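Local coordinates for protein 2-C-methyl-D-erythritol 2,4-cyclodiphosphate synthase (Thermus thermophilus, PDB 1IV3) that catalyses the cyclisation of 4-diphosphocytidyl-2-C-methyl-D-erythritol 2-phosphate to 2-C-methyl-D-erythritol 2,4-cyclodiphosphate with release of CMP, a step of the non-mevalonate route to isoprenoids, at residues Ile3-Asp8 with Arg145-Leu150; Ala43-Leu48 with Val75-Ala80; Ser50-Gly55 with Arg87-Leu92. The protein carries 3 engineered substitutions. All coordinates share one frame; numbering follows the deposited sequence.

The three contacts run from the sheet through its helical layer to the periphery. Contact 1 is the most regular: two central antiparallel strands, wholly buried, with backbone hydrogen bonds, an ionic pair shared with other subunits and a magnesium ligand just beyond the ionic pair. Contact 2, also buried, joins helices 39-50 and 73-86 by apolar packing; its first helix lies on the glycine face of contact 1. Contact 3 lies farther out and is partly exposed. It brings together the chain just beyond those same two helices, using a tyrosine, an arginine and a water, and leads into strand 91-99, the sheet neighbour of strand 141-150 of contact 1.

Contact 1: residues Ile3-Asp8 with Arg145-Leu150; sequences IGYGED and RAVVLL. With MG (magnesium ion), chain G.
Tyr5 lays one edge of its ring against Val147, whose CG2 sits in the ring plane 3.5 Å from CD1. With CG anti to the backbone N (chi1 -179°), the ring extends alongside Arg145, pointing the same way, and Tyr5 OH comes 3.4 Å from Arg145 CD; the hydroxyl hydrogen-bonds to the Tyr5 hydroxyl of the second subunit. Two residues earlier on the same face, Ile3 CD1 meets Val147 CG1 at 3.3 Å, tighter than a usual methyl contact.

Between the side-chain pairs the antiparallel strands are joined at the hydrogen-bonded pairs Gly4-Val148 and Gly6-Ala146. Val148 N donates to Gly4 O at 2.8 Å, and Gly6 N reaches Ala146 O at 2.9 Å. On the glycine face Ala47 of helix 39-50 packs against the backbone of both glycines.

Glu7 and Arg145 cross with their carboxylate and guanidinium planes 61° apart, and the NE to OE1 salt bridge of 3.2 Å within the chain is a weak hydrogen bond. The stronger partner of Glu7 OE1 is Arg145 NH1 of the second subunit, and Arg145 NH1 in turn grips Glu7 of the third.

Next along the strand, Asp8 OD2 binds the magnesium ion at 1.9 Å, with His10, His42 and a water as further ligands. Each Glu7 thus faces an Arg145 of its own chain and one of a neighbour, consistent with a ring of charges that joins the three subunits.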
loop_
_atom_site.group_PDB
_atom_site.type_symbol
_atom_site.label_atom_id
_atom_site.label_comp_id
_atom_site.label_asym_id
_atom_site.label_seq_id
_atom_site.Cartn_x
_atom_site.Cartn_y
_atom_site.Cartn_z
ATOM N N ILE A 3 -9.204 5.523 -9.477
ATOM C CA ILE A 3 -8.100 4.747 -8.926
ATOM C C ILE A 3 -8.660 3.661 -8.015
ATOM O O ILE A 3 -9.736 3.870 -7.447
ATOM C CB ILE A 3 -7.085 5.597 -8.145
ATOM C CG1 ILE A 3 -5.928 4.753 -7.599
ATOM C CG2 ILE A 3 -7.725 6.367 -7.007
ATOM C CD1 ILE A 3 -4.628 5.485 -7.441
ATOM N N GLY A 4 -7.935 2.552 -7.909
ATOM C CA GLY A 4 -8.415 1.520 -6.981
ATOM C C GLY A 4 -7.212 0.889 -6.284
ATOM O O GLY A 4 -6.165 0.767 -6.909
ATOM N N TYR A 5 -7.386 0.523 -5.011
ATOM C CA TYR A 5 -6.285 -0.074 -4.261
ATOM C C TYR A 5 -6.756 -1.379 -3.657
ATOM O O TYR A 5 -7.842 -1.391 -3.080
ATOM C CB TYR A 5 -5.832 0.923 -3.185
ATOM C CG TYR A 5 -4.682 0.406 -2.363
ATOM C CD1 TYR A 5 -3.426 0.260 -2.948
ATOM C CD2 TYR A 5 -4.886 0.082 -1.024
ATOM C CE1 TYR A 5 -2.375 -0.215 -2.173
ATOM C CE2 TYR A 5 -3.833 -0.397 -0.256
ATOM C CZ TYR A 5 -2.598 -0.539 -0.847
ATOM O OH TYR A 5 -1.545 -1.014 -0.081
ATOM N N GLY A 6 -6.004 -2.466 -3.741
ATOM C CA GLY A 6 -6.408 -3.693 -3.068
ATOM C C GLY A 6 -5.184 -4.467 -2.589
ATOM O O GLY A 6 -4.057 -4.236 -3.026
ATOM N N GLU A 7 -5.473 -5.373 -1.670
ATOM C CA GLU A 7 -4.491 -6.172 -0.985
ATOM C C GLU A 7 -5.007 -7.603 -0.825
ATOM O O GLU A 7 -6.216 -7.822 -0.772
ATOM C CB GLU A 7 -4.200 -5.668 0.429
ATOM C CG GLU A 7 -3.693 -4.245 0.578
ATOM C CD GLU A 7 -3.335 -4.021 2.061
ATOM O OE1 GLU A 7 -2.871 -4.998 2.688
ATOM O OE2 GLU A 7 -3.497 -2.918 2.580
ATOM N N ASP A 8 -4.077 -8.527 -0.734
ATOM C CA ASP A 8 -4.400 -9.906 -0.377
ATOM C C ASP A 8 -3.180 -10.550 0.274
ATOM O O ASP A 8 -2.028 -10.214 -0.019
ATOM C CB ASP A 8 -4.801 -10.746 -1.582
ATOM C CG ASP A 8 -5.466 -12.056 -1.160
ATOM O OD1 ASP A 8 -5.980 -12.115 -0.025
ATOM O OD2 ASP A 8 -5.321 -13.015 -1.943
ATOM N N ARG A 145 -0.066 -6.292 -2.998
ATOM C CA ARG A 145 -0.786 -5.018 -2.924
ATOM C C ARG A 145 -0.766 -4.402 -4.308
ATOM O O ARG A 145 0.275 -4.466 -4.981
ATOM C CB ARG A 145 -0.171 -4.087 -1.876
ATOM C CG ARG A 145 -0.071 -4.747 -0.499
ATOM C CD ARG A 145 0.388 -3.745 0.563
ATOM N NE ARG A 145 0.204 -4.354 1.891
ATOM C CZ ARG A 145 1.162 -5.125 2.395
ATOM N NH1 ARG A 145 2.272 -5.312 1.695
ATOM N NH2 ARG A 145 0.994 -5.677 3.586
ATOM N N ALA A 146 -1.916 -3.867 -4.722
ATOM C CA ALA A 146 -2.086 -3.428 -6.094
ATOM C C ALA A 146 -2.798 -2.076 -6.188
ATOM O O ALA A 146 -3.731 -1.876 -5.411
ATOM C CB ALA A 146 -2.903 -4.427 -6.923
ATOM N N VAL A 147 -2.361 -1.251 -7.141
ATOM C CA VAL A 147 -3.111 -0.031 -7.496
ATOM C C VAL A 147 -3.509 -0.145 -8.960
ATOM O O VAL A 147 -2.691 -0.562 -9.804
ATOM C CB VAL A 147 -2.292 1.251 -7.272
ATOM C CG1 VAL A 147 -3.097 2.515 -7.457
ATOM C CG2 VAL A 147 -1.715 1.267 -5.855
ATOM N N VAL A 148 -4.740 0.202 -9.278
ATOM C CA VAL A 148 -5.106 0.235 -10.703
ATOM C C VAL A 148 -5.541 1.654 -11.048
ATOM O O VAL A 148 -6.022 2.439 -10.206
ATOM C CB VAL A 148 -6.228 -0.755 -11.067
ATOM C CG1 VAL A 148 -5.786 -2.197 -10.879
ATOM C CG2 VAL A 148 -7.462 -0.453 -10.230
ATOM N N LEU A 149 -5.356 1.975 -12.325
ATOM C CA LEU A 149 -5.745 3.305 -12.808
ATOM C C LEU A 149 -6.664 3.102 -14.006
ATOM O O LEU A 149 -6.335 2.268 -14.860
ATOM C CB LEU A 149 -4.488 4.080 -13.156
ATOM C CG LEU A 149 -4.619 5.519 -13.644
ATOM C CD1 LEU A 149 -5.190 6.404 -12.551
ATOM C CD2 LEU A 149 -3.258 6.017 -14.136
ATOM N N LEU A 150 -7.754 3.841 -14.039
ATOM C CA LEU A 150 -8.738 3.661 -15.101
ATOM C C LEU A 150 -9.199 5.005 -15.672
ATOM O O LEU A 150 -9.388 5.928 -14.884
ATOM C CB LEU A 150 -9.955 2.908 -14.567
ATOM C CG LEU A 150 -9.688 1.560 -13.888
ATOM C CD1 LEU A 150 -9.781 1.730 -12.383
ATOM C CD2 LEU A 150 -10.650 0.488 -14.361
HETATM MG MG MG G . -6.742 -14.231 -1.543
HETATM O O HOH W 1 -8.664 -14.100 -0.227
#

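Contact 2: residues Ala43-Leu48 with Val75-Ala80; sequences ALTDAL and VFLREA
Apolar contacts dominate the meeting of helix segments 43-48 and 75-80. Leu77 reaches across with CG anti to its own backbone N (chi1 175°), which carries CD1 to the first helix. There CD1 touches Leu44 CB at 3.8 Å and, crossing the leucine side chain at a slant, also lies 3.8 Å from Leu48 CD1. One turn on, Ala80 offers only its methyl: CB meets Thr45 CG2 at 3.8 Å and lies a little farther, 4.2 Å, from Leu48 CB.

The polar side chain here is Thr45, which makes only packing contacts with the other segment. Its OG1 rests 3.3 Å from Leu77 CA, where the helix backbones come closest, with Thr45 CA and Leu77 CA 4.9 Å apart. The hydroxyl is satisfied within its own helix by Met41 O. Chi1 of -59° places OG1 beside the backbone N and turns CG2 toward Ala80 and the carbonyl oxygen of Phe76.

The segments run nearly parallel, at 17° with axes 9.0 Å apart. Leu44 and Ala47 continue inward to strand 141-150, while Leu44 and Leu77 also pack on helix 109-120. The end of Phe76 leads away from the first helix, and its ring stacks on Phe61, a predicted substrate-binding residue. This is helix packing in the layer that covers one face of the mixed sheet in the α/β fold of the IspF family.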
loop_
_atom_site.group_PDB
_atom_site.type_symbol
_atom_site.label_atom_id
_atom_site.label_comp_id
_atom_site.label_asym_id
_atom_site.label_seq_id
_atom_site.Cartn_x
_atom_site.Cartn_y
_atom_site.Cartn_z
ATOM N N ALA A 43 -5.739 -9.367 -5.202
ATOM C CA ALA A 43 -5.519 -7.932 -4.944
ATOM C C ALA A 43 -5.902 -7.077 -6.143
ATOM O O ALA A 43 -6.446 -5.983 -5.982
ATOM C CB ALA A 43 -4.062 -7.696 -4.560
ATOM N N LEU A 44 -5.625 -7.547 -7.368
ATOM C CA LEU A 44 -6.026 -6.814 -8.571
ATOM C C LEU A 44 -7.541 -6.747 -8.666
ATOM O O LEU A 44 -8.120 -5.729 -9.043
ATOM C CB LEU A 44 -5.459 -7.488 -9.840
ATOM C CG LEU A 44 -3.947 -7.315 -10.009
ATOM C CD1 LEU A 44 -3.363 -8.264 -11.047
ATOM C CD2 LEU A 44 -3.647 -5.858 -10.356
ATOM N N THR A 45 -8.202 -7.856 -8.320
ATOM C CA THR A 45 -9.669 -7.893 -8.440
ATOM C C THR A 45 -10.308 -6.916 -7.446
ATOM O O THR A 45 -11.206 -6.123 -7.776
ATOM C CB THR A 45 -10.198 -9.314 -8.202
ATOM O OG1 THR A 45 -9.635 -10.249 -9.137
ATOM C CG2 THR A 45 -11.708 -9.374 -8.434
ATOM N N ASP A 46 -9.834 -6.971 -6.198
ATOM C CA ASP A 46 -10.320 -6.010 -5.205
ATOM C C ASP A 46 -10.040 -4.570 -5.650
ATOM O O ASP A 46 -10.881 -3.690 -5.465
ATOM C CB ASP A 46 -9.711 -6.251 -3.828
ATOM C CG ASP A 46 -10.472 -7.242 -2.965
ATOM O OD1 ASP A 46 -11.599 -7.624 -3.351
ATOM O OD2 ASP A 46 -9.972 -7.631 -1.883
ATOM N N ALA A 47 -8.868 -4.288 -6.219
ATOM C CA ALA A 47 -8.550 -2.926 -6.644
ATOM C C ALA A 47 -9.518 -2.447 -7.719
ATOM O O ALA A 47 -9.982 -1.303 -7.685
ATOM C CB ALA A 47 -7.114 -2.848 -7.153
ATOM N N LEU A 48 -9.825 -3.322 -8.702
ATOM C CA LEU A 48 -10.804 -2.990 -9.740
ATOM C C LEU A 48 -12.173 -2.715 -9.158
ATOM O O LEU A 48 -12.819 -1.713 -9.489
ATOM C CB LEU A 48 -10.892 -4.152 -10.739
ATOM C CG LEU A 48 -9.666 -4.363 -11.636
ATOM C CD1 LEU A 48 -9.796 -5.670 -12.432
ATOM C CD2 LEU A 48 -9.459 -3.206 -12.616
ATOM N N VAL A 75 -11.166 -16.074 -13.081
ATOM C CA VAL A 75 -12.584 -15.907 -13.381
ATOM C C VAL A 75 -13.198 -14.741 -12.616
ATOM O O VAL A 75 -14.084 -14.030 -13.098
ATOM C CB VAL A 75 -13.343 -17.202 -13.029
ATOM C CG1 VAL A 75 -14.842 -16.971 -12.976
ATOM C CG2 VAL A 75 -12.962 -18.283 -14.044
ATOM N N PHE A 76 -12.717 -14.541 -11.397
ATOM C CA PHE A 76 -13.152 -13.419 -10.583
ATOM C C PHE A 76 -12.621 -12.127 -11.194
ATOM O O PHE A 76 -13.345 -11.145 -11.282
ATOM C CB PHE A 76 -12.660 -13.522 -9.145
ATOM C CG PHE A 76 -13.018 -14.862 -8.524
ATOM C CD1 PHE A 76 -14.139 -15.555 -8.958
ATOM C CD2 PHE A 76 -12.220 -15.389 -7.518
ATOM C CE1 PHE A 76 -14.447 -16.784 -8.400
ATOM C CE2 PHE A 76 -12.527 -16.629 -6.961
ATOM C CZ PHE A 76 -13.648 -17.318 -7.407
ATOM N N LEU A 77 -11.352 -12.138 -11.593
ATOM C CA LEU A 77 -10.771 -10.922 -12.151
ATOM C C LEU A 77 -11.528 -10.486 -13.396
ATOM O O LEU A 77 -11.873 -9.318 -13.584
ATOM C CB LEU A 77 -9.289 -11.160 -12.475
ATOM C CG LEU A 77 -8.657 -9.947 -13.187
ATOM C CD1 LEU A 77 -8.059 -9.021 -12.138
ATOM C CD2 LEU A 77 -7.656 -10.431 -14.212
ATOM N N ARG A 78 -11.803 -11.461 -14.275
ATOM C CA ARG A 78 -12.574 -11.144 -15.483
ATOM C C ARG A 78 -13.981 -10.669 -15.173
ATOM O O ARG A 78 -14.526 -9.799 -15.858
ATOM C CB ARG A 78 -12.619 -12.384 -16.389
ATOM C CG ARG A 78 -11.231 -12.861 -16.803
ATOM C CD ARG A 78 -11.303 -13.733 -18.047
ATOM N NE ARG A 78 -9.983 -13.978 -18.646
ATOM C CZ ARG A 78 -9.613 -13.394 -19.785
ATOM N NH1 ARG A 78 -10.453 -12.563 -20.384
ATOM N NH2 ARG A 78 -8.423 -13.628 -20.317
ATOM N N GLU A 79 -14.635 -11.217 -14.155
ATOM C CA GLU A 79 -15.964 -10.687 -13.833
ATOM C C GLU A 79 -15.870 -9.248 -13.343
ATOM O O GLU A 79 -16.682 -8.379 -13.672
ATOM C CB GLU A 79 -16.618 -11.596 -12.799
ATOM C CG GLU A 79 -17.990 -11.217 -12.310
ATOM C CD GLU A 79 -19.069 -11.142 -13.368
ATOM O OE1 GLU A 79 -18.865 -11.462 -14.559
ATOM O OE2 GLU A 79 -20.195 -10.745 -12.976
ATOM N N ALA A 80 -14.841 -8.955 -12.522
ATOM C CA ALA A 80 -14.704 -7.565 -12.084
ATOM C C ALA A 80 -14.462 -6.678 -13.275
ATOM O O ALA A 80 -14.957 -5.554 -13.360
ATOM C CB ALA A 80 -13.563 -7.417 -11.061
#

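Contact 3: residues Ser50-Gly55 with Arg87-Leu92; sequences SAYGLG and RGAKLL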
loop_
_atom_site.group_PDB
_atom_site.type_symbol
_atom_site.label_atom_id
_atom_site.label_comp_id
_atom_site.label_asym_id
_atom_site.label_seq_id
_atom_site.Cartn_x
_atom_site.Cartn_y
_atom_site.Cartn_z
ATOM N N SER A 50 -12.913 -1.923 -6.145
ATOM C CA SER A 50 -12.760 -0.729 -5.318
ATOM C C SER A 50 -12.870 0.558 -6.134
ATOM O O SER A 50 -13.442 1.547 -5.661
ATOM C CB SER A 50 -11.403 -0.797 -4.592
ATOM O OG SER A 50 -11.440 0.105 -3.487
ATOM N N ALA A 51 -12.317 0.550 -7.345
ATOM C CA ALA A 51 -12.333 1.742 -8.184
ATOM C C ALA A 51 -13.756 2.206 -8.501
ATOM O O ALA A 51 -13.920 3.361 -8.896
ATOM C CB ALA A 51 -11.577 1.525 -9.485
ATOM N N TYR A 52 -14.743 1.326 -8.351
ATOM C CA TYR A 52 -16.132 1.713 -8.574
ATOM C C TYR A 52 -16.998 1.506 -7.355
ATOM O O TYR A 52 -18.223 1.597 -7.445
ATOM C CB TYR A 52 -16.703 0.938 -9.773
ATOM C CG TYR A 52 -16.357 1.640 -11.063
ATOM C CD1 TYR A 52 -15.099 1.435 -11.626
ATOM C CD2 TYR A 52 -17.258 2.497 -11.679
ATOM C CE1 TYR A 52 -14.745 2.069 -12.798
ATOM C CE2 TYR A 52 -16.907 3.125 -12.862
ATOM C CZ TYR A 52 -15.662 2.902 -13.405
ATOM O OH TYR A 52 -15.303 3.518 -14.574
ATOM N N GLY A 53 -16.399 1.260 -6.186
ATOM C CA GLY A 53 -17.190 1.121 -4.979
ATOM C C GLY A 53 -18.029 -0.149 -4.978
ATOM O O GLY A 53 -19.017 -0.199 -4.240
ATOM N N LEU A 54 -17.686 -1.164 -5.763
ATOM C CA LEU A 54 -18.564 -2.317 -5.951
ATOM C C LEU A 54 -18.501 -3.337 -4.844
ATOM O O LEU A 54 -19.324 -4.241 -4.726
ATOM C CB LEU A 54 -18.188 -2.961 -7.292
ATOM C CG LEU A 54 -18.393 -1.989 -8.470
ATOM C CD1 LEU A 54 -17.806 -2.585 -9.734
ATOM C CD2 LEU A 54 -19.868 -1.661 -8.592
ATOM N N GLY A 55 -17.513 -3.212 -3.960
ATOM C CA GLY A 55 -17.438 -4.145 -2.848
ATOM C C GLY A 55 -16.061 -4.787 -2.842
ATOM O O GLY A 55 -15.104 -4.046 -3.068
ATOM N N ARG A 87 -19.732 -0.143 -16.552
ATOM C CA ARG A 87 -19.983 1.171 -15.957
ATOM C C ARG A 87 -19.150 2.259 -16.618
ATOM O O ARG A 87 -19.068 3.355 -16.063
ATOM C CB ARG A 87 -19.745 1.080 -14.447
ATOM C CG ARG A 87 -20.893 0.336 -13.746
ATOM C CD ARG A 87 -20.417 -0.223 -12.412
ATOM N NE ARG A 87 -21.419 -1.003 -11.702
ATOM C CZ ARG A 87 -21.900 -2.194 -12.033
ATOM N NH1 ARG A 87 -21.502 -2.855 -13.117
ATOM N NH2 ARG A 87 -22.821 -2.747 -11.250
ATOM N N GLY A 88 -18.585 1.952 -17.776
ATOM C CA GLY A 88 -17.858 2.871 -18.619
ATOM C C GLY A 88 -16.365 2.887 -18.402
ATOM O O GLY A 88 -15.646 3.689 -19.004
ATOM N N ALA A 89 -15.804 2.023 -17.557
ATOM C CA ALA A 89 -14.366 2.132 -17.303
ATOM C C ALA A 89 -13.512 1.622 -18.447
ATOM O O ALA A 89 -13.872 0.686 -19.174
ATOM C CB ALA A 89 -14.077 1.318 -16.050
ATOM N N LYS A 90 -12.349 2.240 -18.619
ATOM C CA LYS A 90 -11.296 1.770 -19.494
ATOM C C LYS A 90 -10.045 1.553 -18.619
ATOM O O LYS A 90 -9.398 2.522 -18.227
ATOM C CB LYS A 90 -10.891 2.730 -20.601
ATOM C CG LYS A 90 -11.530 2.563 -21.949
ATOM C CD LYS A 90 -13.042 2.458 -21.931
ATOM C CE LYS A 90 -13.558 1.911 -23.262
ATOM N NZ LYS A 90 -14.813 2.592 -23.682
ATOM N N LEU A 91 -9.728 0.307 -18.317
ATOM C CA LEU A 91 -8.507 0.096 -17.535
ATOM C C LEU A 91 -7.309 0.666 -18.275
ATOM O O LEU A 91 -7.186 0.458 -19.483
ATOM C CB LEU A 91 -8.348 -1.396 -17.285
ATOM C CG LEU A 91 -7.243 -1.867 -16.348
ATOM C CD1 LEU A 91 -7.209 -1.110 -15.019
ATOM C CD2 LEU A 91 -7.451 -3.369 -16.117
ATOM N N LEU A 92 -6.434 1.385 -17.578
ATOM C CA LEU A 92 -5.233 1.966 -18.157
ATOM C C LEU A 92 -3.941 1.355 -17.644
ATOM O O LEU A 92 -2.970 1.205 -18.376
ATOM C CB LEU A 92 -5.151 3.484 -17.883
ATOM C CG LEU A 92 -3.884 4.137 -18.449
ATOM C CD1 LEU A 92 -3.774 4.005 -19.959
ATOM C CD2 LEU A 92 -3.834 5.612 -18.071
HETATM O O HOH W 2 -16.903 5.320 -15.528
#
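Tyr52 presses its hydroxyl onto a methyl group: OH lies 2.9 Å from Ala89 CB, an improbably short distance that is best taken as doubtful. The ring also touches, with Tyr52 CE1 3.4 Å from the same CB, and the backbone N of Ala89, though near, is badly angled for a hydrogen bond. The hydroxyl is engaged instead by a water that lies in the ring plane at its edge, 2.6 Å from OH. This water donates to Arg87 O at 3.0 Å, so it links the tyrosine to the opposite backbone beside the methyl contact.

Across the ring from CE1, Tyr52 CE2 meets Arg87 CB at 3.8 Å. The tyrosine and arginine side chains slide past each other in opposite directions, their ring and guanidinium planes 78° apart. The Arg87 chain, extended from CG to NE, then crosses Leu54 at a slant, with Leu54 CD2 3.5 Å from Arg87 NE. The guanidinium is held through NH1 by Leu83 O of the preceding helix, and Arg2 makes a cation-pi contact with the Tyr52 ring.

Tyr52, Leu54 and Ala89 all pack on Val84 of helix 73-86, while Arg87 and Gly88 are exposed. Both backbones turn at a glycine with positive phi, the C-prime residue in each case. At Gly53, which closes a type I turn from Ser50, Leu54 N bonds to the carbonyl oxygen five residues back and Gly53 N to Ser50 O. At Gly88, Ala89 N bonds to Val84 O and Gly88 N to the carbonyl oxygen three residues back. These are Schellman motifs, here ending two neighbouring helices whose departing chains pack together.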